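Local coordinates for protein DNA polymerase III beta subunit (Streptococcus pyogenes, PDB 2AVT) that probably forms a ring-shaped sliding clamp that encircles DNA and tethers the replicative polymerase to it, at residues T180-L192 against E364-R376. Sequence-based numbering, arbitrary orientation.
Sequences TDSHRMSQRLITL and EEESFIQLITPVR
Met185 and Leu371 pair through two backbone bonds, each N giving to the other's O at 2.7 Å, and Gln187 and Ile369 repeat the pattern, which sets strands 184-191 and 367-372 antiparallel at 171°. Just beyond, Thr373 N reaches His183 O at 3.0 Å. On the face bearing Met185, the thioether chain bends at chi3 and brings CE within 3.3 Å of Leu371 CD2, a tight methyl contact. Water 1 sits between the strands, 2.9 Å from Gln187 OE1 and 2.8 Å from Ser367 O. On the other face, Ser186 OG sits in the plane of the Phe368 ring at its edge, 3.0 Å from CE1, while hydrogen-bonded to Glu148 O. Arg188 turns at chi2 (67°) and lays its guanidinium flat against the Glu366 carboxylate, the planes 6° apart, with OE1 3.6 Å from CZ over the centre; Ile190 CD1 lies on the opposite face. No N-H points at that oxygen, so this long salt bridge is one of charges only; Arg188 NH1 also makes a salt bridge to Glu148, and NE gives to water 2. Backbone bonding thus joins the central and C-terminal domains into one continuous sheet, and Arg188, meeting both Glu148 and Glu366, whose carboxylates lie close together, probably offsets their repulsion.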
ATOM      1  N   THR A 180     -17.588 -20.428  10.624  1.00 41.57           N
ATOM      2  CA  THR A 180     -18.025 -19.675  11.785  1.00 43.97           C
ATOM      3  C   THR A 180     -16.886 -19.403  12.763  1.00 46.20           C
ATOM      4  O   THR A 180     -15.875 -20.109  12.792  1.00 45.39           O
ATOM      5  CB  THR A 180     -19.146 -20.423  12.545  1.00 42.53           C
ATOM      6  OG1 THR A 180     -19.607 -19.618  13.633  1.00 43.05           O
ATOM      7  CG2 THR A 180     -18.642 -21.742  13.098  1.00 41.14           C
ATOM      8  N   ASP A 181     -17.070 -18.355  13.556  1.00 49.89           N
ATOM      9  CA  ASP A 181     -16.108 -17.939  14.570  1.00 54.17           C
ATOM     10  C   ASP A 181     -16.832 -17.988  15.919  1.00 55.92           C
ATOM     11  O   ASP A 181     -16.454 -17.288  16.851  1.00 57.39           O
ATOM     12  CB  ASP A 181     -15.635 -16.513  14.290  1.00 54.85           C
ATOM     13  CG  ASP A 181     -16.741 -15.496  14.446  1.00 57.43           C
ATOM     14  OD1 ASP A 181     -17.919 -15.885  14.303  1.00 59.78           O
ATOM     15  OD2 ASP A 181     -16.442 -14.305  14.709  1.00 59.93           O
ATOM     16  N   SER A 182     -17.880 -18.813  16.004  1.00 56.80           N
ATOM     17  CA  SER A 182     -18.687 -18.970  17.216  1.00 57.15           C
ATOM     18  C   SER A 182     -19.111 -17.611  17.750  1.00 56.75           C
ATOM     19  O   SER A 182     -19.238 -17.391  18.955  1.00 58.94           O
ATOM     20  CB  SER A 182     -17.917 -19.725  18.293  1.00 57.98           C
ATOM     21  OG  SER A 182     -16.797 -18.983  18.743  1.00 57.43           O
ATOM     22  N   HIS A 183     -19.308 -16.696  16.815  1.00 55.95           N
ATOM     23  CA  HIS A 183     -19.757 -15.342  17.098  1.00 54.25           C
ATOM     24  C   HIS A 183     -20.725 -15.021  15.960  1.00 54.00           C
ATOM     25  O   HIS A 183     -21.795 -14.446  16.167  1.00 52.53           O
ATOM     26  CB  HIS A 183     -18.579 -14.367  17.078  1.00 56.45           C
ATOM     27  CG  HIS A 183     -17.673 -14.483  18.267  1.00 58.74           C
ATOM     28  ND1 HIS A 183     -18.099 -14.215  19.550  1.00 58.90           N
ATOM     29  CD2 HIS A 183     -16.372 -14.843  18.368  1.00 59.41           C
ATOM     30  CE1 HIS A 183     -17.098 -14.410  20.391  1.00 59.40           C
ATOM     31  NE2 HIS A 183     -16.040 -14.793  19.703  1.00 59.72           N
ATOM     32  N   ARG A 184     -20.315 -15.429  14.761  1.00 52.57           N
ATOM     33  CA  ARG A 184     -21.060 -15.240  13.528  1.00 51.38           C
ATOM     34  C   ARG A 184     -20.784 -16.450  12.637  1.00 48.91           C
ATOM     35  O   ARG A 184     -19.789 -17.142  12.807  1.00 48.79           O
ATOM     36  CB  ARG A 184     -20.638 -13.926  12.858  1.00 53.38           C
ATOM     37  CG  ARG A 184     -19.197 -13.854  12.409  1.00 56.43           C
ATOM     38  CD  ARG A 184     -18.831 -12.379  12.414  1.00 59.64           C
ATOM     39  NE  ARG A 184     -17.820 -11.986  11.436  1.00 59.90           N
ATOM     40  CZ  ARG A 184     -16.678 -12.626  11.232  1.00 60.41           C
ATOM     41  NH1 ARG A 184     -16.389 -13.713  11.933  1.00 59.65           N
ATOM     42  NH2 ARG A 184     -15.815 -12.156  10.343  1.00 61.94           N
ATOM     43  N   MET A 185     -21.668 -16.676  11.676  1.00 45.88           N
ATOM     44  CA  MET A 185     -21.580 -17.833  10.799  1.00 43.68           C
ATOM     45  C   MET A 185     -22.123 -17.519   9.418  1.00 40.91           C
ATOM     46  O   MET A 185     -22.993 -16.669   9.277  1.00 36.91           O
ATOM     47  CB  MET A 185     -22.384 -18.969  11.435  1.00 45.11           C
ATOM     48  CG  MET A 185     -22.579 -20.186  10.563  1.00 47.78           C
ATOM     49  SD  MET A 185     -23.660 -21.375  11.403  1.00 51.11           S
ATOM     50  CE  MET A 185     -25.221 -20.687  11.018  1.00 50.80           C
ATOM     51  N   SER A 186     -21.605 -18.224   8.419  1.00 39.96           N
ATOM     52  CA  SER A 186     -22.022 -18.052   7.036  1.00 40.14           C
ATOM     53  C   SER A 186     -22.155 -19.429   6.398  1.00 39.05           C
ATOM     54  O   SER A 186     -21.250 -20.271   6.518  1.00 40.48           O
ATOM     55  CB  SER A 186     -20.988 -17.233   6.270  1.00 41.34           C
ATOM     56  OG  SER A 186     -21.481 -16.909   4.986  1.00 44.67           O
ATOM     57  N   GLN A 187     -23.283 -19.655   5.723  1.00 36.91           N
ATOM     58  CA  GLN A 187     -23.562 -20.941   5.077  1.00 35.20           C
ATOM     59  C   GLN A 187     -24.118 -20.848   3.650  1.00 34.38           C
ATOM     60  O   GLN A 187     -24.991 -20.032   3.350  1.00 31.33           O
ATOM     61  CB  GLN A 187     -24.548 -21.738   5.924  1.00 34.84           C
ATOM     62  CG  GLN A 187     -24.982 -23.055   5.303  1.00 35.85           C
ATOM     63  CD  GLN A 187     -26.248 -23.599   5.941  1.00 35.38           C
ATOM     64  OE1 GLN A 187     -27.350 -23.081   5.717  1.00 35.03           O
ATOM     65  NE2 GLN A 187     -26.095 -24.628   6.749  1.00 33.36           N
ATOM     66  N   ARG A 188     -23.613 -21.721   2.785  1.00 34.78           N
ATOM     67  CA  ARG A 188     -24.048 -21.771   1.396  1.00 35.07           C
ATOM     68  C   ARG A 188     -24.446 -23.206   1.058  1.00 34.83           C
ATOM     69  O   ARG A 188     -23.653 -24.132   1.218  1.00 34.41           O
ATOM     70  CB  ARG A 188     -22.918 -21.311   0.463  1.00 35.40           C
ATOM     71  CG  ARG A 188     -23.283 -21.274  -1.025  1.00 37.40           C
ATOM     72  CD  ARG A 188     -24.330 -20.196  -1.337  1.00 40.18           C
ATOM     73  NE  ARG A 188     -24.778 -20.243  -2.733  1.00 40.89           N
ATOM     74  CZ  ARG A 188     -24.039 -19.877  -3.777  1.00 41.50           C
ATOM     75  NH1 ARG A 188     -22.805 -19.423  -3.601  1.00 39.94           N
ATOM     76  NH2 ARG A 188     -24.530 -19.981  -5.005  1.00 41.45           N
ATOM     77  N   LEU A 189     -25.681 -23.385   0.598  1.00 33.80           N
ATOM     78  CA  LEU A 189     -26.168 -24.708   0.223  1.00 34.67           C
ATOM     79  C   LEU A 189     -26.396 -24.737  -1.277  1.00 33.93           C
ATOM     80  O   LEU A 189     -26.912 -23.787  -1.857  1.00 34.19           O
ATOM     81  CB  LEU A 189     -27.485 -25.031   0.927  1.00 34.54           C
ATOM     82  CG  LEU A 189     -27.538 -24.975   2.450  1.00 32.54           C
ATOM     83  CD1 LEU A 189     -28.907 -25.477   2.897  1.00 35.10           C
ATOM     84  CD2 LEU A 189     -26.436 -25.829   3.058  1.00 32.27           C
ATOM     85  N   ILE A 190     -26.002 -25.832  -1.900  1.00 35.44           N
ATOM     86  CA  ILE A 190     -26.169 -25.988  -3.331  1.00 37.72           C
ATOM     87  C   ILE A 190     -26.513 -27.440  -3.588  1.00 36.63           C
ATOM     88  O   ILE A 190     -26.072 -28.321  -2.851  1.00 36.29           O
ATOM     89  CB  ILE A 190     -24.859 -25.631  -4.080  1.00 38.55           C
ATOM     90  CG1 ILE A 190     -24.605 -24.126  -3.991  1.00 40.91           C
ATOM     91  CG2 ILE A 190     -24.939 -26.071  -5.524  1.00 41.31           C
ATOM     92  CD1 ILE A 190     -23.332 -23.677  -4.684  1.00 43.63           C
ATOM     93  N   THR A 191     -27.334 -27.686  -4.606  1.00 37.04           N
ATOM     94  CA  THR A 191     -27.691 -29.052  -4.975  1.00 37.47           C
ATOM     95  C   THR A 191     -27.002 -29.274  -6.306  1.00 36.66           C
ATOM     96  O   THR A 191     -27.234 -28.528  -7.257  1.00 38.94           O
ATOM     97  CB  THR A 191     -29.219 -29.249  -5.185  1.00 37.43           C
ATOM     98  OG1 THR A 191     -29.944 -28.714  -4.072  1.00 37.24           O
ATOM     99  CG2 THR A 191     -29.538 -30.736  -5.302  1.00 36.49           C
ATOM    100  N   LEU A 192     -26.143 -30.282  -6.381  1.00 37.56           N
ATOM    101  CA  LEU A 192     -25.427 -30.565  -7.620  1.00 39.16           C
ATOM    102  C   LEU A 192     -26.386 -31.097  -8.686  1.00 41.06           C
ATOM    103  O   LEU A 192     -27.373 -31.763  -8.363  1.00 39.27           O
ATOM    104  CB  LEU A 192     -24.332 -31.602  -7.377  1.00 38.78           C
ATOM    105  CG  LEU A 192     -23.341 -31.340  -6.246  1.00 40.39           C
ATOM    106  CD1 LEU A 192     -22.249 -32.408  -6.274  1.00 38.90           C
ATOM    107  CD2 LEU A 192     -22.744 -29.949  -6.401  1.00 38.93           C
ATOM    108  N   GLU A 364     -33.030 -13.373  -3.477  1.00 51.88           N
ATOM    109  CA  GLU A 364     -33.161 -14.817  -3.310  1.00 54.23           C
ATOM    110  C   GLU A 364     -32.771 -15.638  -4.536  1.00 55.42           C
ATOM    111  O   GLU A 364     -33.583 -16.382  -5.081  1.00 56.03           O
ATOM    112  CB  GLU A 364     -34.587 -15.171  -2.875  1.00 56.66           C
ATOM    113  CG  GLU A 364     -35.670 -14.422  -3.619  1.00 59.21           C
ATOM    114  CD  GLU A 364     -37.000 -14.488  -2.908  1.00 61.08           C
ATOM    115  OE1 GLU A 364     -37.621 -15.568  -2.906  1.00 62.55           O
ATOM    116  OE2 GLU A 364     -37.423 -13.458  -2.340  1.00 62.07           O
ATOM    117  N   GLU A 365     -31.523 -15.498  -4.969  1.00 55.60           N
ATOM    118  CA  GLU A 365     -31.026 -16.252  -6.113  1.00 56.06           C
ATOM    119  C   GLU A 365     -30.083 -17.331  -5.606  1.00 55.17           C
ATOM    120  O   GLU A 365     -29.704 -18.250  -6.337  1.00 55.88           O
ATOM    121  CB  GLU A 365     -30.282 -15.340  -7.080  1.00 57.53           C
ATOM    122  CG  GLU A 365     -31.150 -14.284  -7.712  1.00 61.62           C
ATOM    123  CD  GLU A 365     -30.448 -13.571  -8.842  1.00 63.71           C
ATOM    124  OE1 GLU A 365     -29.396 -12.945  -8.592  1.00 65.33           O
ATOM    125  OE2 GLU A 365     -30.950 -13.643  -9.983  1.00 65.61           O
ATOM    126  N   GLU A 366     -29.709 -17.211  -4.340  1.00 52.59           N
ATOM    127  CA  GLU A 366     -28.815 -18.167  -3.714  1.00 50.06           C
ATOM    128  C   GLU A 366     -29.373 -18.595  -2.367  1.00 47.72           C
ATOM    129  O   GLU A 366     -30.128 -17.856  -1.742  1.00 47.65           O
ATOM    130  CB  GLU A 366     -27.440 -17.541  -3.480  1.00 50.29           C
ATOM    131  CG  GLU A 366     -26.699 -17.081  -4.729  1.00 52.07           C
ATOM    132  CD  GLU A 366     -25.349 -16.465  -4.390  1.00 53.11           C
ATOM    133  OE1 GLU A 366     -24.997 -16.443  -3.192  1.00 52.79           O
ATOM    134  OE2 GLU A 366     -24.642 -16.007  -5.312  1.00 52.74           O
ATOM    135  N   SER A 367     -29.012 -19.798  -1.939  1.00 45.42           N
ATOM    136  CA  SER A 367     -29.415 -20.293  -0.632  1.00 43.31           C
ATOM    137  C   SER A 367     -28.226 -19.898   0.244  1.00 41.57           C
ATOM    138  O   SER A 367     -27.415 -20.733   0.642  1.00 40.23           O
ATOM    139  CB  SER A 367     -29.575 -21.811  -0.646  1.00 43.74           C
ATOM    140  OG  SER A 367     -29.794 -22.301   0.667  1.00 44.73           O
ATOM    141  N   PHE A 368     -28.121 -18.602   0.505  1.00 39.74           N
ATOM    142  CA  PHE A 368     -27.033 -18.044   1.293  1.00 38.73           C
ATOM    143  C   PHE A 368     -27.588 -17.470   2.590  1.00 36.40           C
ATOM    144  O   PHE A 368     -28.301 -16.474   2.587  1.00 36.89           O
ATOM    145  CB  PHE A 368     -26.332 -16.960   0.463  1.00 38.40           C
ATOM    146  CG  PHE A 368     -25.192 -16.277   1.163  1.00 39.98           C
ATOM    147  CD1 PHE A 368     -24.376 -16.967   2.045  1.00 40.15           C
ATOM    148  CD2 PHE A 368     -24.900 -14.949   0.886  1.00 40.15           C
ATOM    149  CE1 PHE A 368     -23.285 -16.342   2.638  1.00 40.10           C
ATOM    150  CE2 PHE A 368     -23.814 -14.317   1.475  1.00 40.23           C
ATOM    151  CZ  PHE A 368     -23.004 -15.017   2.353  1.00 37.96           C
ATOM    152  N   ILE A 369     -27.253 -18.117   3.696  1.00 34.96           N
ATOM    153  CA  ILE A 369     -27.712 -17.688   5.005  1.00 36.26           C
ATOM    154  C   ILE A 369     -26.540 -17.352   5.921  1.00 35.92           C
ATOM    155  O   ILE A 369     -25.572 -18.110   5.999  1.00 35.15           O
ATOM    156  CB  ILE A 369     -28.525 -18.795   5.688  1.00 37.60           C
ATOM    157  CG1 ILE A 369     -29.809 -19.071   4.895  1.00 39.64           C
ATOM    158  CG2 ILE A 369     -28.830 -18.390   7.125  1.00 39.99           C
ATOM    159  CD1 ILE A 369     -30.572 -20.302   5.370  1.00 40.00           C
ATOM    160  N   GLN A 370     -26.627 -16.212   6.596  1.00 36.23           N
ATOM    161  CA  GLN A 370     -25.597 -15.796   7.542  1.00 36.96           C
ATOM    162  C   GLN A 370     -26.267 -15.604   8.896  1.00 37.30           C
ATOM    163  O   GLN A 370     -27.402 -15.134   8.975  1.00 36.58           O
ATOM    164  CB  GLN A 370     -24.925 -14.496   7.092  1.00 35.55           C
ATOM    165  CG  GLN A 370     -24.143 -14.626   5.787  1.00 34.46           C
ATOM    166  CD  GLN A 370     -23.465 -13.338   5.395  1.00 33.14           C
ATOM    167  OE1 GLN A 370     -22.390 -13.007   5.904  1.00 36.21           O
ATOM    168  NE2 GLN A 370     -24.092 -12.592   4.500  1.00 33.01           N
ATOM    169  N   LEU A 371     -25.549 -15.972   9.954  1.00 38.31           N
ATOM    170  CA  LEU A 371     -26.058 -15.895  11.322  1.00 40.31           C
ATOM    171  C   LEU A 371     -25.130 -15.021  12.182  1.00 39.97           C
ATOM    172  O   LEU A 371     -23.916 -15.203  12.163  1.00 39.25           O
ATOM    173  CB  LEU A 371     -26.126 -17.320  11.888  1.00 42.15           C
ATOM    174  CG  LEU A 371     -27.021 -17.720  13.068  1.00 46.34           C
ATOM    175  CD1 LEU A 371     -28.479 -17.623  12.659  1.00 46.26           C
ATOM    176  CD2 LEU A 371     -26.706 -19.155  13.488  1.00 45.70           C
ATOM    177  N   ILE A 372     -25.703 -14.079  12.927  1.00 39.93           N
ATOM    178  CA  ILE A 372     -24.923 -13.193  13.791  1.00 40.51           C
ATOM    179  C   ILE A 372     -25.466 -13.190  15.215  1.00 41.82           C
ATOM    180  O   ILE A 372     -26.642 -12.894  15.443  1.00 41.20           O
ATOM    181  CB  ILE A 372     -24.951 -11.739  13.293  1.00 40.81           C
ATOM    182  CG1 ILE A 372     -24.211 -11.618  11.961  1.00 41.48           C
ATOM    183  CG2 ILE A 372     -24.324 -10.823  14.343  1.00 41.11           C
ATOM    184  CD1 ILE A 372     -24.283 -10.221  11.356  1.00 40.78           C
ATOM    185  N   THR A 373     -24.608 -13.515  16.172  1.00 41.96           N
ATOM    186  CA  THR A 373     -25.008 -13.538  17.571  1.00 42.01           C
ATOM    187  C   THR A 373     -24.960 -12.130  18.148  1.00 42.81           C
ATOM    188  O   THR A 373     -23.971 -11.414  17.996  1.00 43.24           O
ATOM    189  CB  THR A 373     -24.090 -14.447  18.385  1.00 42.01           C
ATOM    190  OG1 THR A 373     -24.191 -15.788  17.887  1.00 41.21           O
ATOM    191  CG2 THR A 373     -24.475 -14.413  19.852  1.00 42.32           C
ATOM    192  N   PRO A 374     -26.043 -11.710  18.813  1.00 43.51           N
ATOM    193  CA  PRO A 374     -26.146 -10.382  19.420  1.00 43.23           C
ATOM    194  C   PRO A 374     -25.478 -10.287  20.792  1.00 42.91           C
ATOM    195  O   PRO A 374     -24.960 -11.272  21.320  1.00 41.42           O
ATOM    196  CB  PRO A 374     -27.651 -10.164  19.491  1.00 42.73           C
ATOM    197  CG  PRO A 374     -28.146 -11.538  19.818  1.00 42.81           C
ATOM    198  CD  PRO A 374     -27.322 -12.438  18.916  1.00 43.18           C
ATOM    199  N   VAL A 375     -25.506  -9.090  21.363  1.00 44.49           N
ATOM    200  CA  VAL A 375     -24.910  -8.842  22.670  1.00 47.71           C
ATOM    201  C   VAL A 375     -25.986  -8.494  23.700  1.00 48.86           C
ATOM    202  O   VAL A 375     -26.759  -7.553  23.507  1.00 48.71           O
ATOM    203  CB  VAL A 375     -23.886  -7.674  22.593  1.00 46.92           C
ATOM    204  CG1 VAL A 375     -23.296  -7.398  23.967  1.00 46.88           C
ATOM    205  CG2 VAL A 375     -22.780  -8.018  21.601  1.00 46.77           C
ATOM    206  N   ARG A 376     -26.044  -9.259  24.786  1.00 51.73           N
ATOM    207  CA  ARG A 376     -27.030  -8.989  25.833  1.00 55.24           C
ATOM    208  C   ARG A 376     -26.709  -7.641  26.464  1.00 55.87           C
ATOM    209  O   ARG A 376     -25.756  -7.522  27.233  1.00 55.58           O
ATOM    210  CB  ARG A 376     -26.998 -10.081  26.909  1.00 57.43           C
ATOM    211  CG  ARG A 376     -27.309 -11.476  26.393  1.00 59.88           C
ATOM    212  CD  ARG A 376     -27.498 -12.476  27.528  1.00 62.09           C
ATOM    213  NE  ARG A 376     -28.602 -12.104  28.410  1.00 63.68           N
ATOM    214  CZ  ARG A 376     -29.135 -12.912  29.322  1.00 64.73           C
ATOM    215  NH1 ARG A 376     -28.663 -14.142  29.472  1.00 64.82           N
ATOM    216  NH2 ARG A 376     -30.139 -12.495  30.083  1.00 64.23           N
TER
HETATM  217  O   HOH W   1     -27.612 -21.604   3.258  1.00 35.16           O
HETATM  218  O   HOH W   2     -27.125 -21.839  -3.483  1.00 41.69           O